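Local coordinates for protein probable chitinase A (Chromobacterium violaceum, PDB 4TX8) that probably hydrolyses internal glycosidic bonds of chitin as a family 18 glycoside hydrolase, and binds calcium and magnesium ions, at residues I215-E220 / L252-E257; V138-D143 / V178-G183; V345-P350 / R392-W397; A108-W113 / W133-V138. All coordinates share one frame; numbering follows the deposited sequence.

Contact 1 (I215-E220 / L252-E257). With CA (calcium ion), chain D.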
loop_
_atom_site.group_PDB
_atom_site.type_symbol
_atom_site.label_atom_id
_atom_site.label_comp_id
_atom_site.label_asym_id
_atom_site.label_seq_id
_atom_site.Cartn_x
_atom_site.Cartn_y
_atom_site.Cartn_z
ATOM N N ILE A 215 -0.546 -9.608 -8.021
ATOM C CA ILE A 215 -0.529 -9.723 -6.569
ATOM C C ILE A 215 0.389 -8.714 -5.888
ATOM O O ILE A 215 1.314 -8.170 -6.495
ATOM C CB ILE A 215 -0.101 -11.136 -6.117
ATOM C CG1 ILE A 215 1.368 -11.387 -6.462
ATOM C CG2 ILE A 215 -1.010 -12.204 -6.727
ATOM C CD1 ILE A 215 1.882 -12.738 -6.002
ATOM N N ASP A 216 0.106 -8.479 -4.610
ATOM C CA ASP A 216 0.927 -7.643 -3.749
ATOM C C ASP A 216 1.408 -8.476 -2.572
ATOM O O ASP A 216 0.623 -9.197 -1.960
ATOM C CB ASP A 216 0.135 -6.426 -3.258
ATOM C CG ASP A 216 0.900 -5.603 -2.235
ATOM O OD1 ASP A 216 1.886 -4.942 -2.620
ATOM O OD2 ASP A 216 0.512 -5.611 -1.046
ATOM N N LEU A 217 2.695 -8.389 -2.254
ATOM C CA LEU A 217 3.229 -9.135 -1.122
ATOM C C LEU A 217 3.323 -8.259 0.128
ATOM O O LEU A 217 4.177 -7.380 0.230
ATOM C CB LEU A 217 4.597 -9.720 -1.464
ATOM C CG LEU A 217 4.658 -10.555 -2.746
ATOM C CD1 LEU A 217 6.070 -11.065 -2.976
ATOM C CD2 LEU A 217 3.661 -11.711 -2.696
ATOM N N ASP A 218 2.428 -8.511 1.074
ATOM C CA ASP A 218 2.405 -7.794 2.342
ATOM C C ASP A 218 2.362 -8.826 3.460
ATOM O O ASP A 218 1.593 -8.700 4.408
ATOM C CB ASP A 218 1.194 -6.856 2.401
ATOM C CG ASP A 218 1.218 -5.932 3.606
ATOM O OD1 ASP A 218 2.300 -5.728 4.189
ATOM O OD2 ASP A 218 0.147 -5.404 3.968
ATOM N N LEU A 219 3.188 -9.860 3.335
ATOM C CA LEU A 219 3.012 -11.072 4.129
ATOM C C LEU A 219 4.166 -11.405 5.069
ATOM O O LEU A 219 4.163 -12.460 5.703
ATOM C CB LEU A 219 2.776 -12.262 3.189
ATOM C CG LEU A 219 3.664 -12.387 1.939
ATOM C CD1 LEU A 219 5.130 -12.648 2.273
ATOM C CD2 LEU A 219 3.137 -13.478 1.023
ATOM N N GLU A 220 5.153 -10.520 5.156
ATOM C CA GLU A 220 6.422 -10.888 5.774
ATOM C C GLU A 220 6.334 -11.108 7.283
ATOM O O GLU A 220 7.120 -11.865 7.849
ATOM C CB GLU A 220 7.488 -9.830 5.473
ATOM C CG GLU A 220 7.322 -8.516 6.223
ATOM C CD GLU A 220 6.492 -7.499 5.465
ATOM O OE1 GLU A 220 5.717 -7.900 4.568
ATOM O OE2 GLU A 220 6.627 -6.294 5.767
ATOM N N LEU A 252 3.138 -7.171 -10.223
ATOM C CA LEU A 252 3.761 -7.627 -8.986
ATOM C C LEU A 252 4.239 -6.455 -8.143
ATOM O O LEU A 252 5.081 -5.672 -8.577
ATOM C CB LEU A 252 4.937 -8.564 -9.281
ATOM C CG LEU A 252 5.773 -8.975 -8.064
ATOM C CD1 LEU A 252 4.935 -9.758 -7.054
ATOM C CD2 LEU A 252 6.998 -9.776 -8.489
ATOM N N SER A 253 3.698 -6.336 -6.935
ATOM C CA SER A 253 4.178 -5.323 -6.008
ATOM C C SER A 253 4.584 -5.941 -4.679
ATOM O O SER A 253 4.152 -7.041 -4.330
ATOM C CB SER A 253 3.121 -4.242 -5.781
ATOM O OG SER A 253 1.965 -4.772 -5.159
ATOM N N MET A 254 5.430 -5.224 -3.951
ATOM C CA MET A 254 5.881 -5.648 -2.635
ATOM C C MET A 254 5.752 -4.496 -1.659
ATOM O O MET A 254 6.061 -3.353 -1.995
ATOM C CB MET A 254 7.333 -6.124 -2.674
ATOM C CG MET A 254 7.621 -7.211 -3.690
ATOM S SD MET A 254 9.394 -7.508 -3.793
ATOM C CE MET A 254 9.438 -8.800 -5.047
ATOM N N ALA A 255 5.310 -4.797 -0.444
ATOM C CA ALA A 255 5.207 -3.768 0.583
ATOM C C ALA A 255 5.862 -4.189 1.895
ATOM O O ALA A 255 5.201 -4.231 2.926
ATOM C CB ALA A 255 3.744 -3.410 0.819
ATOM N N PRO A 256 7.170 -4.487 1.867
ATOM C CA PRO A 256 7.812 -4.891 3.120
ATOM C C PRO A 256 8.157 -3.695 4.005
ATOM O O PRO A 256 8.362 -2.592 3.503
ATOM C CB PRO A 256 9.076 -5.606 2.645
ATOM C CG PRO A 256 9.401 -4.953 1.353
ATOM C CD PRO A 256 8.124 -4.456 0.745
ATOM N N GLU A 257 8.203 -3.922 5.313
ATOM C CA GLU A 257 8.625 -2.901 6.262
ATOM C C GLU A 257 10.125 -2.680 6.119
ATOM O O GLU A 257 10.858 -3.617 5.797
ATOM C CB GLU A 257 8.252 -3.320 7.683
ATOM C CG GLU A 257 6.778 -3.671 7.813
ATOM C CD GLU A 257 6.411 -4.247 9.165
ATOM O OE1 GLU A 257 6.871 -3.709 10.194
ATOM O OE2 GLU A 257 5.657 -5.242 9.195
HETATM CA CA CA D . 4.578 -5.582 4.823
HETATM O O HOH W 1 3.610 -5.707 7.175
#
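Ile215, Asp216 and Leu217 pair in parallel with Leu252, Ser253 and Met254 as neighbouring strands of the barrel wall; beyond this buried ladder both chains turn to a calcium ion. The ladder runs from Ser253 N to Ile215 O, from Leu217 N to Ser253 O and from Ala255 N to Leu217 O. Into the barrel interior, Ser253 OG gives a hydrogen bond of 2.5 Å to the anti lone pair of Asp216 OD1, while OD2 is held by Tyr112 and Ser180, so that both oxygens of this buried carboxylate are engaged and its rotation is fixed. The opposite face is apolar: Ile215 CG1 lies alongside Leu252 CD1 at 4.0 Å, and Leu217 CD1 meets Met254 CG. Glu220, with CG wedged between its backbone N and carbonyl carbon (chi1 73°) and its chain bent at chi2, swings its carboxylate toward residues 255-257. Calcium is taken by both oxygens, OE2 at 2.4 Å and OE1 at 2.6 Å, and OE2 accepts Glu257 N from above the carboxylate plane (2.9 Å). The other ligands are Ala255 O, a water 2.9 Å from Glu257 OE2, and Asp218 OD1; the last also accepts a hydrogen bond from Gln292, while Glu257 OE1 is hydrogen-bonded to Asn296. This is a beta-alpha-beta unit, linked by helix 230-246, of a TIM barrel, and Asp216, Asp218 and Glu220 fit the end of the DxxDxDxE signature of GH18 enzymes.

Contact 2 (V138-D143 / V178-G183)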
loop_
_atom_site.group_PDB
_atom_site.type_symbol
_atom_site.label_atom_id
_atom_site.label_comp_id
_atom_site.label_asym_id
_atom_site.label_seq_id
_atom_site.Cartn_x
_atom_site.Cartn_y
_atom_site.Cartn_z
ATOM N N VAL A 138 -6.485 -4.968 -3.177
ATOM C CA VAL A 138 -7.492 -5.651 -2.375
ATOM C C VAL A 138 -6.858 -6.397 -1.201
ATOM O O VAL A 138 -6.019 -7.279 -1.387
ATOM C CB VAL A 138 -8.311 -6.629 -3.235
ATOM C CG1 VAL A 138 -9.248 -7.448 -2.364
ATOM C CG2 VAL A 138 -9.093 -5.862 -4.298
ATOM N N ALA A 139 -7.270 -6.025 0.006
ATOM C CA ALA A 139 -6.700 -6.562 1.236
ATOM C C ALA A 139 -7.757 -7.288 2.072
ATOM O O ALA A 139 -8.673 -6.645 2.583
ATOM C CB ALA A 139 -6.080 -5.436 2.042
ATOM N N PHE A 140 -7.642 -8.605 2.246
ATOM C CA PHE A 140 -6.527 -9.416 1.764
ATOM C C PHE A 140 -7.018 -10.764 1.253
ATOM O O PHE A 140 -8.191 -11.104 1.397
ATOM C CB PHE A 140 -5.512 -9.678 2.879
ATOM C CG PHE A 140 -4.859 -8.448 3.428
ATOM C CD1 PHE A 140 -3.679 -7.970 2.877
ATOM C CD2 PHE A 140 -5.404 -7.787 4.518
ATOM C CE1 PHE A 140 -3.062 -6.838 3.392
ATOM C CE2 PHE A 140 -4.791 -6.654 5.039
ATOM C CZ PHE A 140 -3.620 -6.181 4.475
ATOM N N ALA A 141 -6.101 -11.542 0.689
ATOM C CA ALA A 141 -6.342 -12.962 0.467
ATOM C C ALA A 141 -6.099 -13.707 1.777
ATOM O O ALA A 141 -5.451 -13.178 2.684
ATOM C CB ALA A 141 -5.444 -13.502 -0.638
ATOM N N ASP A 142 -6.616 -14.927 1.880
ATOM C CA ASP A 142 -6.423 -15.731 3.084
ATOM C C ASP A 142 -5.508 -16.920 2.846
ATOM O O ASP A 142 -5.669 -17.656 1.870
ATOM C CB ASP A 142 -7.759 -16.246 3.629
ATOM C CG ASP A 142 -8.696 -15.133 4.040
ATOM O OD1 ASP A 142 -8.386 -14.423 5.019
ATOM O OD2 ASP A 142 -9.753 -14.979 3.391
ATOM N N ASP A 143 -4.550 -17.105 3.747
ATOM C CA ASP A 143 -3.812 -18.355 3.822
ATOM C C ASP A 143 -4.785 -19.488 4.126
ATOM O O ASP A 143 -5.663 -19.343 4.975
ATOM C CB ASP A 143 -2.730 -18.284 4.898
ATOM C CG ASP A 143 -2.132 -19.639 5.210
ATOM O OD1 ASP A 143 -1.762 -20.363 4.262
ATOM O OD2 ASP A 143 -2.041 -19.987 6.405
ATOM N N VAL A 178 -5.209 -5.291 -7.774
ATOM C CA VAL A 178 -4.363 -6.426 -7.438
ATOM C C VAL A 178 -4.751 -7.021 -6.083
ATOM O O VAL A 178 -5.327 -6.344 -5.233
ATOM C CB VAL A 178 -2.859 -6.024 -7.462
ATOM C CG1 VAL A 178 -2.682 -4.674 -8.146
ATOM C CG2 VAL A 178 -2.260 -5.992 -6.072
ATOM N N LEU A 179 -4.454 -8.305 -5.908
ATOM C CA LEU A 179 -4.796 -9.023 -4.690
ATOM C C LEU A 179 -3.601 -9.072 -3.751
ATOM O O LEU A 179 -2.531 -9.533 -4.136
ATOM C CB LEU A 179 -5.264 -10.440 -5.027
ATOM C CG LEU A 179 -5.649 -11.316 -3.836
ATOM C CD1 LEU A 179 -6.774 -10.663 -3.051
ATOM C CD2 LEU A 179 -6.046 -12.710 -4.296
ATOM N N SER A 180 -3.773 -8.599 -2.521
ATOM C CA SER A 180 -2.665 -8.591 -1.574
ATOM C C SER A 180 -2.636 -9.829 -0.687
ATOM O O SER A 180 -3.667 -10.287 -0.189
ATOM C CB SER A 180 -2.709 -7.345 -0.690
ATOM O OG SER A 180 -1.606 -7.332 0.201
ATOM N N LEU A 181 -1.437 -10.362 -0.500
ATOM C CA LEU A 181 -1.205 -11.431 0.455
ATOM C C LEU A 181 -0.741 -10.818 1.767
ATOM O O LEU A 181 0.335 -10.216 1.828
ATOM C CB LEU A 181 -0.160 -12.416 -0.072
ATOM C CG LEU A 181 -0.577 -13.567 -0.991
ATOM C CD1 LEU A 181 -1.711 -13.182 -1.926
ATOM C CD2 LEU A 181 0.630 -14.032 -1.788
ATOM N N GLY A 182 -1.552 -10.957 2.809
ATOM C CA GLY A 182 -1.216 -10.392 4.102
ATOM C C GLY A 182 -2.393 -10.402 5.061
ATOM O O GLY A 182 -3.327 -11.188 4.906
ATOM N N GLY A 183 -2.340 -9.533 6.063
ATOM C CA GLY A 183 -3.427 -9.379 7.012
ATOM C C GLY A 183 -3.551 -10.524 7.997
ATOM O O GLY A 183 -2.629 -11.315 8.181
HETATM O O HOH W 2 -5.536 -12.183 5.524
HETATM O O HOH W 3 -2.858 -13.667 2.732
#
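Phe140 lays its ring against the Gly182-Gly183 backbone where two parallel strands diverge, their axes 57° apart. Backbone bonds come first: Val138 N reaches Val178 O at 2.7 Å, Ser180 N reaches Val138 O, and Ser180 O then takes Ala141 N at 2.9 Å, one residue later than a regular parallel ladder would have it. The extra residue falls at the cis peptide between Ala139 and Phe140. Ring contacts follow. One face of Phe140 carries Gly182 C near its rim and Gly183 CA, a CH-pi contact 3.8 Å from the centroid; the other face rests on its own neighbour Ala139 CB. At the ring edge Ser180 OG lies 3.4 Å from Phe140 CD1, although that hydroxyl is hydrogen-bonded to Asp216 on the next strand. Residues 180-183, Ser-Leu-Gly-Gly, match the SxGG motif of GH18 chitinases, here at the C-terminal end of a TIM-barrel strand. Apolar contacts occupy the face turned to helix 193-210: Val138 CG1 meets Leu179 CD1 at 4.1 Å, with the two side chains crossing at a slant, and Ala141 CB touches Leu179 CD2 (3.8 Å) and Leu181 CD1 (4.0 Å). Where the strands part, a water donates to both Ala141 O and Gly182 O.

Contact 3 (V345-P350 / R392-W397); sequences VAFGVP and RGVMTW
Met395 packs over Gly348 on the inner side of two parallel barrel strands, a pairing that shows well how a methionine can fold against a glycine. Its CB lies 4.1 Å from Gly348 CA and 4.0 Å from Phe347 O. Met395 CG, anti to the backbone N (chi1 174°), stands a little farther off, 4.6 Å from Gly348 CA. A bend at chi2 then brings SD back to 4.0 Å from that same CA, and a second bend at chi3 (-93°) keeps CE at 4.0 Å from it as well, so the thioether lies against the glycine instead of extending past it. The methyl goes on to touch Ala255, and the side chain packs on His290 and Gln292. The backbones join through Phe347 N to Gly393 O, Met395 N to Phe347 O and Val349 N to Met395 O. On the outer face, covered by helices 313-325 and 363-375, Phe347 CZ meets Val394 CG2 at 3.7 Å, and one face of the ring is approached near its rim by Gly393 O. The chemistry implies that the absence of a side chain at Gly348 lets the Met395 thioether lie directly on the backbone inside the TIM barrel, near the calcium ligand Ala255.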
loop_
_atom_site.group_PDB
_atom_site.type_symbol
_atom_site.label_atom_id
_atom_site.label_comp_id
_atom_site.label_asym_id
_atom_site.label_seq_id
_atom_site.Cartn_x
_atom_site.Cartn_y
_atom_site.Cartn_z
ATOM N N VAL A 345 10.034 1.928 -7.990
ATOM C CA VAL A 345 10.139 2.333 -6.595
ATOM C C VAL A 345 9.117 3.403 -6.218
ATOM O O VAL A 345 8.940 4.398 -6.925
ATOM C CB VAL A 345 11.560 2.850 -6.274
ATOM C CG1 VAL A 345 11.681 3.218 -4.802
ATOM C CG2 VAL A 345 12.605 1.801 -6.646
ATOM N N ALA A 346 8.443 3.173 -5.098
ATOM C CA ALA A 346 7.528 4.140 -4.513
ATOM C C ALA A 346 7.726 4.105 -3.002
ATOM O O ALA A 346 8.428 3.229 -2.497
ATOM C CB ALA A 346 6.088 3.818 -4.890
ATOM N N PHE A 347 7.136 5.046 -2.271
ATOM C CA PHE A 347 7.221 4.968 -0.816
ATOM C C PHE A 347 5.846 4.850 -0.158
ATOM O O PHE A 347 4.875 5.467 -0.595
ATOM C CB PHE A 347 8.005 6.159 -0.239
ATOM C CG PHE A 347 7.492 7.519 -0.646
ATOM C CD1 PHE A 347 6.395 8.087 -0.013
ATOM C CD2 PHE A 347 8.156 8.260 -1.612
ATOM C CE1 PHE A 347 5.944 9.350 -0.365
ATOM C CE2 PHE A 347 7.713 9.525 -1.969
ATOM C CZ PHE A 347 6.605 10.070 -1.345
ATOM N N GLY A 348 5.780 4.029 0.889
ATOM C CA GLY A 348 4.543 3.779 1.608
ATOM C C GLY A 348 4.446 4.525 2.926
ATOM O O GLY A 348 5.369 4.499 3.744
ATOM N N VAL A 349 3.310 5.185 3.133
ATOM C CA VAL A 349 3.079 6.011 4.313
ATOM C C VAL A 349 1.673 5.748 4.868
ATOM O O VAL A 349 0.837 5.179 4.175
ATOM C CB VAL A 349 3.231 7.511 3.978
ATOM C CG1 VAL A 349 4.677 7.840 3.601
ATOM C CG2 VAL A 349 2.286 7.886 2.845
ATOM N N PRO A 350 1.413 6.141 6.125
ATOM C CA PRO A 350 0.038 6.063 6.641
ATOM C C PRO A 350 -0.835 7.148 6.019
ATOM O O PRO A 350 -0.321 8.229 5.743
ATOM C CB PRO A 350 0.208 6.294 8.149
ATOM C CG PRO A 350 1.660 6.024 8.421
ATOM C CD PRO A 350 2.379 6.463 7.188
ATOM N N ARG A 392 8.030 6.213 -9.377
ATOM C CA ARG A 392 6.678 5.669 -9.528
ATOM C C ARG A 392 5.629 6.368 -8.659
ATOM O O ARG A 392 4.517 6.619 -9.120
ATOM C CB ARG A 392 6.669 4.167 -9.235
ATOM C CG ARG A 392 5.320 3.497 -9.496
ATOM C CD ARG A 392 4.883 3.633 -10.960
ATOM N NE ARG A 392 5.676 2.793 -11.856
ATOM C CZ ARG A 392 5.350 2.521 -13.117
ATOM N NH1 ARG A 392 4.240 3.022 -13.644
ATOM N NH2 ARG A 392 6.133 1.744 -13.855
ATOM N N GLY A 393 5.961 6.677 -7.409
ATOM C CA GLY A 393 5.057 7.478 -6.601
ATOM C C GLY A 393 4.840 7.101 -5.146
ATOM O O GLY A 393 5.792 6.943 -4.377
ATOM N N VAL A 394 3.568 6.974 -4.768
ATOM C CA VAL A 394 3.172 6.885 -3.365
ATOM C C VAL A 394 2.201 5.733 -3.094
ATOM O O VAL A 394 1.244 5.525 -3.844
ATOM C CB VAL A 394 2.512 8.208 -2.897
ATOM C CG1 VAL A 394 2.091 8.128 -1.432
ATOM C CG2 VAL A 394 3.452 9.390 -3.120
ATOM N N MET A 395 2.457 4.985 -2.023
ATOM C CA MET A 395 1.503 3.998 -1.522
ATOM C C MET A 395 0.992 4.425 -0.153
ATOM O O MET A 395 1.733 5.025 0.627
ATOM C CB MET A 395 2.144 2.606 -1.438
ATOM C CG MET A 395 1.271 1.523 -0.794
ATOM S SD MET A 395 1.332 1.490 1.021
ATOM C CE MET A 395 2.640 0.291 1.313
ATOM N N THR A 396 -0.271 4.105 0.138
ATOM C CA THR A 396 -0.851 4.380 1.451
ATOM C C THR A 396 -1.749 3.285 1.988
ATOM O O THR A 396 -2.533 2.693 1.250
ATOM C CB THR A 396 -1.721 5.650 1.457
ATOM O OG1 THR A 396 -1.685 6.274 0.170
ATOM C CG2 THR A 396 -1.247 6.591 2.509
ATOM N N TRP A 397 -1.642 3.053 3.290
ATOM C CA TRP A 397 -2.703 2.417 4.049
ATOM C C TRP A 397 -3.536 3.537 4.660
ATOM O O TRP A 397 -3.055 4.220 5.557
ATOM C CB TRP A 397 -2.136 1.516 5.143
ATOM C CG TRP A 397 -3.172 0.732 5.882
ATOM C CD1 TRP A 397 -3.823 1.098 7.025
ATOM C CD2 TRP A 397 -3.678 -0.559 5.528
ATOM N NE1 TRP A 397 -4.704 0.112 7.406
ATOM C CE2 TRP A 397 -4.636 -0.915 6.500
ATOM C CE3 TRP A 397 -3.414 -1.448 4.483
ATOM C CZ2 TRP A 397 -5.330 -2.121 6.456
ATOM C CZ3 TRP A 397 -4.108 -2.649 4.441
ATOM C CH2 TRP A 397 -5.053 -2.973 5.422
#

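Contact 4 (A108-W113 / W133-V138); sequences ALVGYW and WDVIVV
Val137 and Leu109, at opposite ends of this parallel strand pair, have the most surface buried in it, and each meets an aromatic ring. Val137 packs against one face of the Tyr112 ring: its CB, offset toward the rim, is 4.1 Å from the ring centroid, and CG1 reaches Tyr112 CE2 at 3.5 Å. The other methyl, CG2, touches Val110 CG1, so both branches point to the same inner side of the barrel. The phenol oxygen of Tyr112 is hydrogen-bonded to Asp216, and its ring meets Trp397. Leu109, at the other end, brings CD1 over one face of Trp133, 3.8 Å from the centroid of the six-membered ring, while Leu109 CD2 approaches Trp133 CZ3. The indole is carried there because Trp133 CG stands anti to its carbonyl carbon (chi1 -58°), which also sets Trp133 CZ3 3.5 Å from Gly111 CA. Leu109 is gripped through its backbone as well: its N donates to the anti lone pair of Asp134 OD2 at 2.8 Å, and its O accepts from two donors, Asp134 N at 2.9 Å and Val135 N. Bonds from Gly111 N to Val135 O, Val137 N to Gly111 O and Trp113 N to Val137 O continue the ladder. On the outer face Trp113, whose NE1 is bonded to Phe124 O, turns its ring edge to Val138 CG1 (3.9 Å). The chemistry implies that backbone hydrogen bonds join these first two TIM-barrel strands, mainly apolar and aromatic side chains pack on both faces, and Asp134 adds a polar tie at the start through OD2 and its N.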
loop_
_atom_site.group_PDB
_atom_site.type_symbol
_atom_site.label_atom_id
_atom_site.label_comp_id
_atom_site.label_asym_id
_atom_site.label_seq_id
_atom_site.Cartn_x
_atom_site.Cartn_y
_atom_site.Cartn_z
ATOM N N ALA A 108 2.004 7.098 -9.778
ATOM C CA ALA A 108 0.831 6.395 -9.278
ATOM C C ALA A 108 0.538 6.668 -7.811
ATOM O O ALA A 108 1.451 6.859 -7.004
ATOM C CB ALA A 108 1.001 4.895 -9.500
ATOM N N LEU A 109 -0.749 6.694 -7.483
ATOM C CA LEU A 109 -1.204 6.639 -6.102
ATOM C C LEU A 109 -1.721 5.227 -5.857
ATOM O O LEU A 109 -2.704 4.803 -6.469
ATOM C CB LEU A 109 -2.300 7.673 -5.826
ATOM C CG LEU A 109 -2.454 8.272 -4.418
ATOM C CD1 LEU A 109 -3.916 8.586 -4.123
ATOM C CD2 LEU A 109 -1.853 7.408 -3.313
ATOM N N VAL A 110 -1.041 4.500 -4.976
ATOM C CA VAL A 110 -1.401 3.128 -4.647
ATOM C C VAL A 110 -2.062 3.091 -3.276
ATOM O O VAL A 110 -1.553 3.689 -2.329
ATOM C CB VAL A 110 -0.162 2.204 -4.647
ATOM C CG1 VAL A 110 -0.548 0.784 -4.255
ATOM C CG2 VAL A 110 0.525 2.229 -6.008
ATOM N N GLY A 111 -3.193 2.401 -3.168
ATOM C CA GLY A 111 -3.889 2.302 -1.897
ATOM C C GLY A 111 -4.525 0.948 -1.655
ATOM O O GLY A 111 -4.869 0.233 -2.601
ATOM N N TYR A 112 -4.681 0.597 -0.382
ATOM C CA TYR A 112 -5.298 -0.669 -0.005
ATOM C C TYR A 112 -6.789 -0.505 0.265
ATOM O O TYR A 112 -7.208 0.400 0.985
ATOM C CB TYR A 112 -4.610 -1.262 1.228
ATOM C CG TYR A 112 -3.226 -1.802 0.958
ATOM C CD1 TYR A 112 -2.128 -0.951 0.879
ATOM C CD2 TYR A 112 -3.019 -3.164 0.766
ATOM C CE1 TYR A 112 -0.859 -1.444 0.623
ATOM C CE2 TYR A 112 -1.754 -3.667 0.514
ATOM C CZ TYR A 112 -0.680 -2.802 0.440
ATOM O OH TYR A 112 0.575 -3.302 0.189
ATOM N N TRP A 113 -7.574 -1.402 -0.322
ATOM C CA TRP A 113 -9.020 -1.433 -0.161
ATOM C C TRP A 113 -9.390 -2.546 0.825
ATOM O O TRP A 113 -9.061 -3.711 0.599
ATOM C CB TRP A 113 -9.680 -1.641 -1.532
ATOM C CG TRP A 113 -11.173 -1.814 -1.549
ATOM C CD1 TRP A 113 -12.114 -0.827 -1.614
ATOM C CD2 TRP A 113 -11.891 -3.054 -1.556
ATOM N NE1 TRP A 113 -13.376 -1.377 -1.642
ATOM C CE2 TRP A 113 -13.266 -2.743 -1.607
ATOM C CE3 TRP A 113 -11.506 -4.398 -1.515
ATOM C CZ2 TRP A 113 -14.256 -3.725 -1.616
ATOM C CZ3 TRP A 113 -12.493 -5.375 -1.524
ATOM C CH2 TRP A 113 -13.851 -5.032 -1.574
ATOM N N TRP A 133 -7.191 7.246 -7.162
ATOM C CA TRP A 133 -6.394 6.040 -6.964
ATOM C C TRP A 133 -6.030 5.391 -8.299
ATOM O O TRP A 133 -6.889 5.201 -9.153
ATOM C CB TRP A 133 -7.148 5.046 -6.077
ATOM C CG TRP A 133 -7.506 5.617 -4.739
ATOM C CD1 TRP A 133 -8.708 6.148 -4.366
ATOM C CD2 TRP A 133 -6.646 5.731 -3.599
ATOM N NE1 TRP A 133 -8.652 6.578 -3.060
ATOM C CE2 TRP A 133 -7.397 6.335 -2.566
ATOM C CE3 TRP A 133 -5.315 5.379 -3.347
ATOM C CZ2 TRP A 133 -6.859 6.595 -1.304
ATOM C CZ3 TRP A 133 -4.783 5.638 -2.092
ATOM C CH2 TRP A 133 -5.555 6.238 -1.088
ATOM N N ASP A 134 -4.754 5.055 -8.471
ATOM C CA ASP A 134 -4.276 4.465 -9.720
ATOM C C ASP A 134 -4.109 2.957 -9.608
ATOM O O ASP A 134 -4.270 2.231 -10.588
ATOM C CB ASP A 134 -2.951 5.100 -10.138
ATOM C CG ASP A 134 -3.080 6.583 -10.393
ATOM O OD1 ASP A 134 -3.898 6.963 -11.257
ATOM O OD2 ASP A 134 -2.376 7.370 -9.721
ATOM N N VAL A 135 -3.762 2.491 -8.414
ATOM C CA VAL A 135 -3.688 1.059 -8.154
ATOM C C VAL A 135 -4.498 0.743 -6.907
ATOM O O VAL A 135 -4.242 1.285 -5.831
ATOM C CB VAL A 135 -2.238 0.564 -7.976
ATOM C CG1 VAL A 135 -2.220 -0.940 -7.757
ATOM C CG2 VAL A 135 -1.391 0.933 -9.193
ATOM N N ILE A 136 -5.492 -0.119 -7.071
ATOM C CA ILE A 136 -6.355 -0.519 -5.970
ATOM C C ILE A 136 -5.949 -1.903 -5.481
ATOM O O ILE A 136 -6.114 -2.894 -6.191
ATOM C CB ILE A 136 -7.834 -0.526 -6.395
ATOM C CG1 ILE A 136 -8.224 0.837 -6.973
ATOM C CG2 ILE A 136 -8.722 -0.892 -5.221
ATOM C CD1 ILE A 136 -9.540 0.833 -7.722
ATOM N N VAL A 137 -5.406 -1.967 -4.270
ATOM C CA VAL A 137 -4.903 -3.227 -3.737
ATOM C C VAL A 137 -5.888 -3.856 -2.764
ATOM O O VAL A 137 -6.092 -3.350 -1.661
ATOM C CB VAL A 137 -3.555 -3.043 -3.025
ATOM C CG1 VAL A 137 -2.978 -4.395 -2.654
ATOM C CG2 VAL A 137 -2.586 -2.274 -3.909
ATOM N N VAL A 138 -6.485 -4.968 -3.177
ATOM C CA VAL A 138 -7.492 -5.651 -2.375
ATOM C C VAL A 138 -6.858 -6.397 -1.201
ATOM O O VAL A 138 -6.019 -7.279 -1.387
ATOM C CB VAL A 138 -8.311 -6.629 -3.235
ATOM C CG1 VAL A 138 -9.248 -7.448 -2.364
ATOM C CG2 VAL A 138 -9.093 -5.862 -4.298
#

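How the contacts relate
From the N terminus, contact 4 closes the first loop, bringing 133-138 back beside 108-113; contact 2 starts from their shared Val138 and closes the next at 178-183. Contact 1 follows with 215-220 and 252-257, and contact 3 shuts the longest of the four, 345-350 to 392-397. All are in series, and none nests in or crosses another. Strand 176-182 pairs with 214-218, linking contact 2 to contact 1; strand 288-292 lies between contacts 1 and 3; and strand 393-397 bonds back to 108-114, sealing the eight-stranded barrel. Across the interior, Asp216 CB of contact 1 packs on Val137 CG1 of contact 4, while Trp397 packs on Phe140.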